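Local structure of beta-galactosidase (Bacteroides thetaiotaomicron, 5MUI) at residues A[198-203]-A[226-231]; A[286-291]-A[331-336]; A[345-350]-A[357-362]. The protein is a glycoside hydrolase of a gut bacterium that probably splits an arabinofuranose linkage in the plant pectin rhamnogalacturonan II. One frame throughout, in Å; residues are numbered along the deposited sequence.

Contact 1. Residues A[198-203]-A[226-231]; sequences QWWEKL and YNAGGR. With 8PK (4-O-[(1R)-1-hydroxyethyl]-2-O-methyl-alpha-L-fucopyranose), chain B; FUB (beta-L-arabinofuranose), chain C.
W200 and Y226 both carry CG between the backbone N and the carbonyl carbon (chi1 68° and 66°), which leads the two rings toward each other although neither CB starts out aimed across the contact. W200 CH2 comes to rest over one face of the phenol, displaced toward its rim, at 3.5 Å from Y226 CZ. The indole is itself fixed in rotation: W200 NE1 gives a bond to Q198 OE1 that lies in the ring plane and is almost straight (174°). E201 meets the edge of the same phenol, where Y226 OH donates to E201 OE1 at 2.9 Å, arriving from above the carboxylate plane. The other carboxylate oxygen, E201 OE2, accepts from Q198 N at 2.9 Å and forms a salt bridge with R255, so the buried carboxylate is gripped at both oxygens. Nearer the backbone, E201 CB touches A228 CB at 3.6 Å.

Residues 226-231 belong to the second strand of one four-stranded antiparallel blade in a five-bladed beta-propeller, and 198-203, with a 3-10 turn at 199-200, ends the loop leading into the blade's first strand. There L203 N donates to G229 O at 3.0 Å. G230 lies so close to the backbone of W199 and W200 that a CB here would clash with W199 O and W200 C. Farther along, a water donates to W199 O and accepts from R231 N, while W199 CE3 packs on R231 O at 3.3 Å. On the pocket side, N227 ND2 donates to O3 of the bound arabinofuranose at 3.0 Å, and G229 CA packs against C7 of the methylated fucose.

Contact 2. Residues A[286-291]-A[331-336]; sequences FYFSAF and FAHKSY. With RAM (alpha-L-rhamnopyranose), chain D; FUB (beta-L-arabinofuranose), chain C.
F288, H333 and K334 meet in the wall of the glycan pocket, where strands 282-290 and 331-340 of two different blades face each other. The axes of 286-290 and 331-336 approach to 5.7 Å and run nearly antiparallel (158°), yet the two segments share no hydrogen bond and meet mainly through side chains, F288 CB also touching the backbone at K334 N. H333 turns its edge to the face of F288 in a T-shaped pair, with ring planes at 82° and centroids 5.4 Å apart. The extended chain of K334 lies alongside F288 and sets CG over that ring, 4.2 Å from the centroid, as a CH-pi contact. An alanine in place of F288 would probably open a gap beside the K334 chain and leave the H333 edge without the aromatic face it meets. F331 CB and K334 CE cover opposite faces of that imidazole, and its ND1 is hydrogen-bonded to C349 O. This framing aligns H333 NE2 with O4 of the rhamnose at 2.6 Å in a straight hydrogen bond. K334 NZ bridges two sugars, reaching arabinofuranose O5 at 2.7 Å and rhamnose O3 at 2.8 Å, and also forms a salt bridge with D61. Strands of two blades thus line the glycan pocket together, as in the central cleft of five-bladed beta-propeller glycoside hydrolases.

Contact 3. Residues A[345-350]-A[357-362]; sequences YHFYCA and RGIAIA. With RAM (alpha-L-rhamnopyranose), chain D.
H346, Y348 and A350 pair with A362, A360 and G358 through six backbone hydrogen bonds. The shortest include H346 N to A362 O at 2.8 Å, which is nearly linear (177°), and A360 N to Y348 O at 2.8 Å. In the intervening non-hydrogen-bonded pairs, F347 with I361 and C349 with I359, CA-H...O contacts supplement the ladder.

Apolar packing differs on the two faces of the sheet. On one, F347 and I361 lie side by side, with F347 CE2 3.6 Å from I361 CD1. On the other, A360 CB sits over the Y348 ring, 4.1 Å from its centroid, as a CH-pi contact; Y348 OH is hydrogen-bonded to D328. These strands form the hairpin of the propeller's last blade, one of whose two outermost strands, 45-51, comes from the N-terminal part of the chain and pairs with 357-363, the closure known as molecular velcro.

Polar contact with the glycan falls to R357. Its CG, anti to the backbone N (chi1 -176°), packs on C349 SG at 3.5 Å; the bend at chi3 (-71°) beyond it then turns the guanidinium edge to the rhamnose, with R357 NH1 and NH2 both donating to O4, each at 3.0 Å. R357 NH1 also forms a salt bridge with D61.

Contacts 2 and 3 have centres about 10 Å apart and share a blade: H333 O lies 2.8 Å from C349 N, and Y336 O 2.8 Å from F347 N, both probable hydrogen bonds joining strand 331-340 to strand 343-351. They also converge on one rhamnose oxygen, O4, which H333 and R357 reach from separate strands, while D61 pairs with both K334 and R357. Contact 1 stands apart, its centre about 18 Å from that of contact 2 and about 27 Å from that of contact 3, with no direct touch. The bound arabinofuranose spans the first gap, held by N227 on one strand and K334 on another.

Contact 1. Residues A[198-203]-A[226-231]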
loop_
_atom_site.group_PDB
_atom_site.type_symbol
_atom_site.label_atom_id
_atom_site.label_comp_id
_atom_site.label_asym_id
_atom_site.label_seq_id
_atom_site.Cartn_x
_atom_site.Cartn_y
_atom_site.Cartn_z
ATOM N N GLN A 198 8.992 16.975 8.908
ATOM C CA GLN A 198 8.860 18.023 7.883
ATOM C C GLN A 198 7.392 18.448 7.685
ATOM O O GLN A 198 6.485 17.759 8.155
ATOM C CB GLN A 198 9.466 17.511 6.564
ATOM C CG GLN A 198 10.955 17.219 6.646
ATOM C CD GLN A 198 11.483 16.336 5.505
ATOM O OE1 GLN A 198 10.815 15.408 5.061
ATOM N NE2 GLN A 198 12.718 16.601 5.066
ATOM N N TRP A 199 7.154 19.580 7.011
ATOM C CA TRP A 199 5.797 20.140 6.878
ATOM C C TRP A 199 4.726 19.182 6.291
ATOM O O TRP A 199 3.568 19.206 6.728
ATOM C CB TRP A 199 5.822 21.472 6.073
ATOM C CG TRP A 199 6.210 21.352 4.607
ATOM C CD1 TRP A 199 7.456 21.563 4.054
ATOM C CD2 TRP A 199 5.346 20.989 3.504
ATOM N NE1 TRP A 199 7.411 21.334 2.711
ATOM C CE2 TRP A 199 6.134 20.995 2.338
ATOM C CE3 TRP A 199 4.000 20.666 3.398
ATOM C CZ2 TRP A 199 5.602 20.684 1.057
ATOM C CZ3 TRP A 199 3.472 20.332 2.120
ATOM C CH2 TRP A 199 4.266 20.371 0.980
ATOM N N TRP A 200 5.135 18.338 5.335
ATOM C CA TRP A 200 4.232 17.453 4.577
ATOM C C TRP A 200 3.724 16.237 5.415
ATOM O O TRP A 200 2.831 15.519 4.963
ATOM C CB TRP A 200 4.924 16.967 3.267
ATOM C CG TRP A 200 6.077 16.038 3.533
ATOM C CD1 TRP A 200 7.338 16.375 3.965
ATOM C CD2 TRP A 200 6.043 14.610 3.475
ATOM N NE1 TRP A 200 8.085 15.253 4.164
ATOM C CE2 TRP A 200 7.328 14.147 3.870
ATOM C CE3 TRP A 200 5.061 13.680 3.109
ATOM C CZ2 TRP A 200 7.659 12.782 3.929
ATOM C CZ3 TRP A 200 5.384 12.294 3.170
ATOM C CH2 TRP A 200 6.678 11.867 3.566
ATOM N N GLU A 201 4.282 16.043 6.627
ATOM C CA GLU A 201 3.958 14.898 7.498
ATOM C C GLU A 201 3.497 15.293 8.923
ATOM O O GLU A 201 3.441 14.440 9.815
ATOM C CB GLU A 201 5.152 13.947 7.547
ATOM C CG GLU A 201 6.404 14.568 8.143
ATOM C CD GLU A 201 7.539 13.609 8.369
ATOM O OE1 GLU A 201 7.314 12.382 8.609
ATOM O OE2 GLU A 201 8.694 14.121 8.340
ATOM N N LYS A 202 3.125 16.559 9.136
ATOM C CA LYS A 202 2.864 17.025 10.492
ATOM C C LYS A 202 1.525 16.559 11.049
ATOM O O LYS A 202 1.408 16.507 12.241
ATOM C CB LYS A 202 2.976 18.559 10.614
ATOM C CG LYS A 202 4.386 19.122 10.534
ATOM C CD LYS A 202 5.151 18.934 11.838
ATOM C CE LYS A 202 6.608 19.350 11.721
ATOM N NZ LYS A 202 6.847 20.797 11.975
ATOM N N LEU A 203 0.531 16.241 10.208
ATOM C CA LEU A 203 -0.806 15.855 10.704
ATOM C C LEU A 203 -0.923 14.370 11.103
ATOM O O LEU A 203 -1.519 14.033 12.126
ATOM C CB LEU A 203 -1.878 16.181 9.653
ATOM C CG LEU A 203 -1.983 17.661 9.285
ATOM C CD1 LEU A 203 -2.831 17.834 8.048
ATOM C CD2 LEU A 203 -2.541 18.459 10.457
ATOM N N TYR A 226 6.915 6.679 1.779
ATOM C CA TYR A 226 5.706 6.740 2.638
ATOM C C TYR A 226 4.864 7.947 2.338
ATOM O O TYR A 226 5.386 8.949 1.830
ATOM C CB TYR A 226 6.028 6.688 4.149
ATOM C CG TYR A 226 6.785 7.865 4.774
ATOM C CD1 TYR A 226 8.127 8.119 4.453
ATOM C CD2 TYR A 226 6.178 8.672 5.760
ATOM C CE1 TYR A 226 8.842 9.156 5.083
ATOM C CE2 TYR A 226 6.874 9.692 6.404
ATOM C CZ TYR A 226 8.206 9.951 6.064
ATOM O OH TYR A 226 8.903 10.982 6.701
ATOM N N ASN A 227 3.554 7.847 2.575
ATOM C CA ASN A 227 2.693 9.037 2.389
ATOM C C ASN A 227 2.209 9.532 3.735
ATOM O O ASN A 227 2.192 8.770 4.696
ATOM C CB ASN A 227 1.570 8.819 1.342
ATOM C CG ASN A 227 0.595 7.699 1.713
ATOM O OD1 ASN A 227 0.967 6.521 1.719
ATOM N ND2 ASN A 227 -0.678 8.057 1.920
ATOM N N ALA A 228 1.864 10.817 3.795
ATOM C CA ALA A 228 1.497 11.491 5.025
ATOM C C ALA A 228 0.674 12.716 4.712
ATOM O O ALA A 228 0.643 13.153 3.558
ATOM C CB ALA A 228 2.759 11.894 5.779
ATOM N N GLY A 229 0.042 13.263 5.754
ATOM C CA GLY A 229 -0.817 14.460 5.649
ATOM C C GLY A 229 -0.184 15.719 6.262
ATOM O O GLY A 229 0.519 15.643 7.294
ATOM N N GLY A 230 -0.453 16.866 5.622
ATOM C CA GLY A 230 0.144 18.150 5.986
ATOM C C GLY A 230 -0.430 19.295 5.159
ATOM O O GLY A 230 -1.147 19.056 4.148
ATOM N N ARG A 231 -0.135 20.541 5.561
ATOM C CA ARG A 231 -0.526 21.714 4.734
ATOM C C ARG A 231 0.641 22.415 4.046
ATOM O O ARG A 231 1.700 22.609 4.648
ATOM C CB ARG A 231 -1.428 22.751 5.447
ATOM C CG ARG A 231 -1.236 23.001 6.920
ATOM C CD ARG A 231 -1.980 24.274 7.380
ATOM N NE ARG A 231 -3.221 24.517 6.635
ATOM C CZ ARG A 231 -4.439 24.042 6.936
ATOM N NH1 ARG A 231 -5.475 24.344 6.147
ATOM N NH2 ARG A 231 -4.651 23.283 8.008
HETATM O O9 8PK B . -6.859 14.934 12.357
HETATM C C8 8PK B . -5.961 14.336 11.430
HETATM C C10 8PK B . -5.012 13.405 12.185
HETATM O O4 8PK B . -6.696 13.630 10.417
HETATM C C4 8PK B . -7.609 14.427 9.626
HETATM C C5 8PK B . -8.794 13.548 9.227
HETATM C C6 8PK B . -9.354 12.825 10.449
HETATM O O5 8PK B . -8.432 12.551 8.250
HETATM C C3 8PK B . -6.932 15.004 8.381
HETATM O O3 8PK B . -5.807 15.813 8.736
HETATM C C2 8PK B . -6.510 13.860 7.452
HETATM O O2 8PK B . -5.827 14.366 6.273
HETATM C C7 8PK B . -4.394 14.306 6.334
HETATM C C1 8PK B . -7.758 13.025 7.085
HETATM O O5 FUB C . -4.027 2.596 2.319
HETATM C C5 FUB C . -3.902 3.033 3.691
HETATM C C4 FUB C . -4.043 4.541 3.940
HETATM O O4 FUB C . -5.381 4.902 4.336
HETATM C C3 FUB C . -3.711 5.473 2.795
HETATM O O3 FUB C . -2.294 5.677 2.662
HETATM C C2 FUB C . -4.473 6.739 3.202
HETATM O O2 FUB C . -4.761 7.620 2.104
HETATM C C1 FUB C . -5.725 6.234 3.930
HETATM O O HOH W 1 1.707 20.763 7.860
HETATM O O HOH W 2 1.334 15.926 2.694
#

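Contact 2. Residues A[286-291]-A[331-336]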
loop_
_atom_site.group_PDB
_atom_site.type_symbol
_atom_site.label_atom_id
_atom_site.label_comp_id
_atom_site.label_asym_id
_atom_site.label_seq_id
_atom_site.Cartn_x
_atom_site.Cartn_y
_atom_site.Cartn_z
ATOM N N PHE A 286 3.664 2.524 -9.006
ATOM C CA PHE A 286 2.217 2.381 -9.001
ATOM C C PHE A 286 1.684 3.117 -7.763
ATOM O O PHE A 286 2.209 2.938 -6.660
ATOM C CB PHE A 286 1.818 0.894 -8.959
ATOM C CG PHE A 286 2.360 0.078 -10.114
ATOM C CD1 PHE A 286 1.653 0.008 -11.319
ATOM C CD2 PHE A 286 3.556 -0.621 -9.995
ATOM C CE1 PHE A 286 2.138 -0.751 -12.375
ATOM C CE2 PHE A 286 4.061 -1.369 -11.056
ATOM C CZ PHE A 286 3.341 -1.444 -12.243
ATOM N N TYR A 287 0.694 3.992 -7.956
ATOM C CA TYR A 287 0.131 4.780 -6.843
ATOM C C TYR A 287 -1.362 5.013 -7.068
ATOM O O TYR A 287 -1.868 4.781 -8.177
ATOM C CB TYR A 287 0.861 6.125 -6.704
ATOM C CG TYR A 287 0.563 7.160 -7.774
ATOM C CD1 TYR A 287 1.271 7.186 -9.002
ATOM C CD2 TYR A 287 -0.445 8.119 -7.589
ATOM C CE1 TYR A 287 1.010 8.176 -9.971
ATOM C CE2 TYR A 287 -0.721 9.077 -8.574
ATOM C CZ TYR A 287 0.001 9.105 -9.742
ATOM O OH TYR A 287 -0.277 10.082 -10.681
ATOM N N PHE A 288 -2.057 5.475 -6.022
ATOM C CA PHE A 288 -3.446 5.877 -6.166
ATOM C C PHE A 288 -3.576 7.368 -5.885
ATOM O O PHE A 288 -2.755 7.978 -5.160
ATOM C CB PHE A 288 -4.387 5.044 -5.267
ATOM C CG PHE A 288 -4.601 5.595 -3.867
ATOM C CD1 PHE A 288 -3.758 5.233 -2.820
ATOM C CD2 PHE A 288 -5.673 6.426 -3.587
ATOM C CE1 PHE A 288 -3.980 5.695 -1.525
ATOM C CE2 PHE A 288 -5.896 6.904 -2.295
ATOM C CZ PHE A 288 -5.049 6.547 -1.271
ATOM N N SER A 289 -4.612 7.942 -6.459
ATOM C CA SER A 289 -5.038 9.284 -6.109
ATOM C C SER A 289 -6.543 9.315 -5.839
ATOM O O SER A 289 -7.286 8.477 -6.347
ATOM C CB SER A 289 -4.600 10.284 -7.181
ATOM O OG SER A 289 -4.869 11.597 -6.749
ATOM N N ALA A 290 -6.971 10.231 -4.967
ATOM C CA ALA A 290 -8.370 10.453 -4.710
ATOM C C ALA A 290 -8.649 11.964 -4.616
ATOM O O ALA A 290 -7.766 12.741 -4.207
ATOM C CB ALA A 290 -8.802 9.770 -3.447
ATOM N N PHE A 291 -9.875 12.353 -5.000
ATOM C CA PHE A 291 -10.337 13.782 -4.914
ATOM C C PHE A 291 -9.485 14.703 -5.771
ATOM O O PHE A 291 -9.160 15.834 -5.384
ATOM C CB PHE A 291 -10.412 14.249 -3.438
ATOM C CG PHE A 291 -11.089 13.263 -2.559
ATOM C CD1 PHE A 291 -12.395 12.862 -2.836
ATOM C CD2 PHE A 291 -10.418 12.670 -1.504
ATOM C CE1 PHE A 291 -13.022 11.894 -2.061
ATOM C CE2 PHE A 291 -11.033 11.712 -0.717
ATOM C CZ PHE A 291 -12.340 11.325 -0.988
ATOM N N PHE A 331 -14.900 3.670 -5.241
ATOM C CA PHE A 331 -13.444 3.783 -5.265
ATOM C C PHE A 331 -12.874 2.503 -5.853
ATOM O O PHE A 331 -13.306 1.415 -5.475
ATOM C CB PHE A 331 -12.787 3.919 -3.871
ATOM C CG PHE A 331 -13.223 5.099 -3.027
ATOM C CD1 PHE A 331 -13.467 6.341 -3.553
ATOM C CD2 PHE A 331 -13.247 4.955 -1.637
ATOM C CE1 PHE A 331 -13.806 7.401 -2.717
ATOM C CE2 PHE A 331 -13.603 5.998 -0.800
ATOM C CZ PHE A 331 -13.890 7.229 -1.346
ATOM N N ALA A 332 -11.869 2.643 -6.719
ATOM C CA ALA A 332 -11.085 1.520 -7.232
ATOM C C ALA A 332 -9.619 1.935 -7.158
ATOM O O ALA A 332 -9.122 2.664 -8.033
ATOM C CB ALA A 332 -11.500 1.168 -8.655
ATOM N N HIS A 333 -8.965 1.512 -6.082
ATOM C CA HIS A 333 -7.788 2.189 -5.586
ATOM C C HIS A 333 -6.887 1.364 -4.693
ATOM O O HIS A 333 -7.339 0.432 -4.043
ATOM C CB HIS A 333 -8.193 3.516 -4.914
ATOM C CG HIS A 333 -8.847 3.388 -3.569
ATOM N ND1 HIS A 333 -9.502 2.248 -3.144
ATOM C CD2 HIS A 333 -8.937 4.283 -2.543
ATOM C CE1 HIS A 333 -9.960 2.444 -1.911
ATOM N NE2 HIS A 333 -9.640 3.675 -1.524
ATOM N N LYS A 334 -5.610 1.764 -4.670
ATOM C CA LYS A 334 -4.517 1.121 -3.951
ATOM C C LYS A 334 -4.003 -0.078 -4.779
ATOM O O LYS A 334 -4.792 -0.732 -5.456
ATOM C CB LYS A 334 -4.899 0.784 -2.508
ATOM C CG LYS A 334 -5.457 2.012 -1.788
ATOM C CD LYS A 334 -5.790 1.701 -0.359
ATOM C CE LYS A 334 -6.468 2.882 0.317
ATOM N NZ LYS A 334 -6.701 2.598 1.756
ATOM N N SER A 335 -2.690 -0.301 -4.817
ATOM C CA SER A 335 -2.093 -1.215 -5.822
ATOM C C SER A 335 -1.083 -2.197 -5.241
ATOM O O SER A 335 -0.234 -1.845 -4.395
ATOM C CB SER A 335 -1.341 -0.438 -6.921
ATOM O OG SER A 335 -2.142 0.397 -7.731
ATOM N N TYR A 336 -1.158 -3.431 -5.711
ATOM C CA TYR A 336 0.001 -4.314 -5.689
ATOM C C TYR A 336 -0.032 -5.070 -7.019
ATOM O O TYR A 336 -1.077 -5.606 -7.374
ATOM C CB TYR A 336 0.007 -5.286 -4.505
ATOM C CG TYR A 336 1.400 -5.602 -4.081
ATOM C CD1 TYR A 336 2.147 -6.552 -4.751
ATOM C CD2 TYR A 336 2.027 -4.850 -3.082
ATOM C CE1 TYR A 336 3.470 -6.799 -4.402
ATOM C CE2 TYR A 336 3.349 -5.093 -2.726
ATOM C CZ TYR A 336 4.057 -6.067 -3.382
ATOM O OH TYR A 336 5.360 -6.311 -3.009
HETATM C C1 RAM D . -8.694 7.755 3.341
HETATM C C2 RAM D . -8.218 6.300 3.553
HETATM C C3 RAM D . -9.197 5.335 2.890
HETATM C C4 RAM D . -9.324 5.652 1.389
HETATM C C5 RAM D . -9.680 7.147 1.185
HETATM C C6 RAM D . -9.598 7.569 -0.282
HETATM O O2 RAM D . -6.931 6.201 3.114
HETATM O O3 RAM D . -8.701 3.997 3.121
HETATM O O4 RAM D . -10.297 4.776 0.766
HETATM O O5 RAM D . -8.817 8.020 1.928
HETATM O O5 FUB C . -4.027 2.596 2.319
HETATM C C5 FUB C . -3.902 3.033 3.691
HETATM C C4 FUB C . -4.043 4.541 3.940
HETATM O O4 FUB C . -5.381 4.902 4.336
HETATM C C3 FUB C . -3.711 5.473 2.795
HETATM O O3 FUB C . -2.294 5.677 2.662
HETATM C C2 FUB C . -4.473 6.739 3.202
HETATM O O2 FUB C . -4.761 7.620 2.104
HETATM C C1 FUB C . -5.725 6.234 3.930
#

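Contact 3. Residues A[345-350]-A[357-362]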
loop_
_atom_site.group_PDB
_atom_site.type_symbol
_atom_site.label_atom_id
_atom_site.label_comp_id
_atom_site.label_asym_id
_atom_site.label_seq_id
_atom_site.Cartn_x
_atom_site.Cartn_y
_atom_site.Cartn_z
ATOM N N TYR A 345 -1.204 -9.282 -12.939
ATOM C CA TYR A 345 -2.260 -9.289 -11.942
ATOM C C TYR A 345 -2.144 -8.006 -11.105
ATOM O O TYR A 345 -1.109 -7.777 -10.455
ATOM C CB TYR A 345 -2.144 -10.507 -11.020
ATOM C CG TYR A 345 -2.132 -11.864 -11.681
ATOM C CD1 TYR A 345 -0.989 -12.333 -12.348
ATOM C CD2 TYR A 345 -3.239 -12.718 -11.593
ATOM C CE1 TYR A 345 -0.972 -13.581 -12.963
ATOM C CE2 TYR A 345 -3.226 -13.974 -12.190
ATOM C CZ TYR A 345 -2.086 -14.402 -12.852
ATOM O OH TYR A 345 -2.103 -15.659 -13.423
ATOM N N HIS A 346 -3.184 -7.168 -11.142
ATOM C CA HIS A 346 -3.213 -5.911 -10.399
ATOM C C HIS A 346 -4.258 -6.033 -9.264
ATOM O O HIS A 346 -5.460 -6.059 -9.525
ATOM C CB HIS A 346 -3.547 -4.742 -11.356
ATOM C CG HIS A 346 -3.333 -3.377 -10.767
ATOM N ND1 HIS A 346 -2.839 -2.324 -11.518
ATOM C CD2 HIS A 346 -3.533 -2.882 -9.519
ATOM C CE1 HIS A 346 -2.762 -1.239 -10.758
ATOM N NE2 HIS A 346 -3.164 -1.553 -9.535
ATOM N N PHE A 347 -3.765 -6.107 -8.019
ATOM C CA PHE A 347 -4.582 -6.240 -6.790
ATOM C C PHE A 347 -4.937 -4.811 -6.338
ATOM O O PHE A 347 -4.079 -3.935 -6.354
ATOM C CB PHE A 347 -3.820 -7.000 -5.682
ATOM C CG PHE A 347 -3.573 -8.455 -6.009
ATOM C CD1 PHE A 347 -2.501 -8.825 -6.809
ATOM C CD2 PHE A 347 -4.467 -9.427 -5.613
ATOM C CE1 PHE A 347 -2.304 -10.153 -7.166
ATOM C CE2 PHE A 347 -4.269 -10.764 -5.947
ATOM C CZ PHE A 347 -3.203 -11.124 -6.737
ATOM N N TYR A 348 -6.193 -4.581 -5.968
ATOM C CA TYR A 348 -6.661 -3.255 -5.556
ATOM C C TYR A 348 -7.810 -3.358 -4.569
ATOM O O TYR A 348 -8.325 -4.464 -4.351
ATOM C CB TYR A 348 -7.064 -2.409 -6.755
ATOM C CG TYR A 348 -8.326 -2.825 -7.510
ATOM C CD1 TYR A 348 -8.274 -3.815 -8.500
ATOM C CD2 TYR A 348 -9.558 -2.211 -7.248
ATOM C CE1 TYR A 348 -9.411 -4.176 -9.215
ATOM C CE2 TYR A 348 -10.702 -2.563 -7.953
ATOM C CZ TYR A 348 -10.617 -3.542 -8.959
ATOM O OH TYR A 348 -11.749 -3.959 -9.663
ATOM N N CYS A 349 -8.097 -2.236 -3.891
ATOM C CA CYS A 349 -9.198 -2.146 -2.928
ATOM C C CYS A 349 -10.438 -1.577 -3.627
ATOM O O CYS A 349 -10.414 -0.445 -4.166
ATOM C CB CYS A 349 -8.807 -1.303 -1.725
ATOM S SG CYS A 349 -10.145 -1.059 -0.529
ATOM N N ALA A 350 -11.489 -2.400 -3.633
ATOM C CA ALA A 350 -12.781 -2.082 -4.218
ATOM C C ALA A 350 -13.746 -1.598 -3.150
ATOM O O ALA A 350 -13.947 -2.308 -2.142
ATOM C CB ALA A 350 -13.337 -3.322 -4.882
ATOM N N ARG A 357 -16.228 -2.787 1.522
ATOM C CA ARG A 357 -14.797 -2.655 1.164
ATOM C C ARG A 357 -14.068 -4.000 1.210
ATOM O O ARG A 357 -14.108 -4.691 2.238
ATOM C CB ARG A 357 -14.119 -1.684 2.134
ATOM C CG ARG A 357 -12.648 -1.359 1.836
ATOM C CD ARG A 357 -12.075 -0.306 2.806
ATOM N NE ARG A 357 -12.587 1.055 2.616
ATOM C CZ ARG A 357 -11.924 2.080 2.091
ATOM N NH1 ARG A 357 -10.663 1.958 1.670
ATOM N NH2 ARG A 357 -12.524 3.276 1.993
ATOM N N GLY A 358 -13.393 -4.336 0.115
ATOM C CA GLY A 358 -12.629 -5.591 -0.049
ATOM C C GLY A 358 -11.518 -5.483 -1.066
ATOM O O GLY A 358 -11.259 -4.378 -1.555
ATOM N N ILE A 359 -10.836 -6.617 -1.357
ATOM C CA ILE A 359 -9.716 -6.667 -2.321
ATOM C C ILE A 359 -10.147 -7.396 -3.584
ATOM O O ILE A 359 -10.726 -8.490 -3.497
ATOM C CB ILE A 359 -8.457 -7.315 -1.707
ATOM C CG1 ILE A 359 -7.970 -6.406 -0.553
ATOM C CG2 ILE A 359 -7.357 -7.535 -2.767
ATOM C CD1 ILE A 359 -6.959 -6.976 0.435
ATOM N N ALA A 360 -9.856 -6.795 -4.739
ATOM C CA ALA A 360 -10.227 -7.329 -6.065
ATOM C C ALA A 360 -8.988 -7.400 -6.975
ATOM O O ALA A 360 -7.916 -6.934 -6.614
ATOM C CB ALA A 360 -11.316 -6.463 -6.694
ATOM N N ILE A 361 -9.137 -8.008 -8.151
ATOM C CA ILE A 361 -8.028 -8.285 -9.042
ATOM C C ILE A 361 -8.432 -7.978 -10.495
ATOM O O ILE A 361 -9.554 -8.310 -10.925
ATOM C CB ILE A 361 -7.645 -9.796 -9.045
ATOM C CG1 ILE A 361 -7.633 -10.406 -7.652
ATOM C CG2 ILE A 361 -6.261 -10.003 -9.663
ATOM C CD1 ILE A 361 -7.287 -11.884 -7.640
ATOM N N ALA A 362 -7.515 -7.354 -11.237
ATOM C CA ALA A 362 -7.639 -7.191 -12.685
ATOM C C ALA A 362 -6.434 -7.807 -13.361
ATOM O O ALA A 362 -5.337 -7.839 -12.785
ATOM C CB ALA A 362 -7.729 -5.694 -13.050
HETATM C C1 RAM D . -8.694 7.755 3.341
HETATM C C2 RAM D . -8.218 6.300 3.553
HETATM C C3 RAM D . -9.197 5.335 2.890
HETATM C C4 RAM D . -9.324 5.652 1.389
HETATM C C5 RAM D . -9.680 7.147 1.185
HETATM C C6 RAM D . -9.598 7.569 -0.282
HETATM O O2 RAM D . -6.931 6.201 3.114
HETATM O O3 RAM D . -8.701 3.997 3.121
HETATM O O4 RAM D . -10.297 4.776 0.766
HETATM O O5 RAM D . -8.817 8.020 1.928
#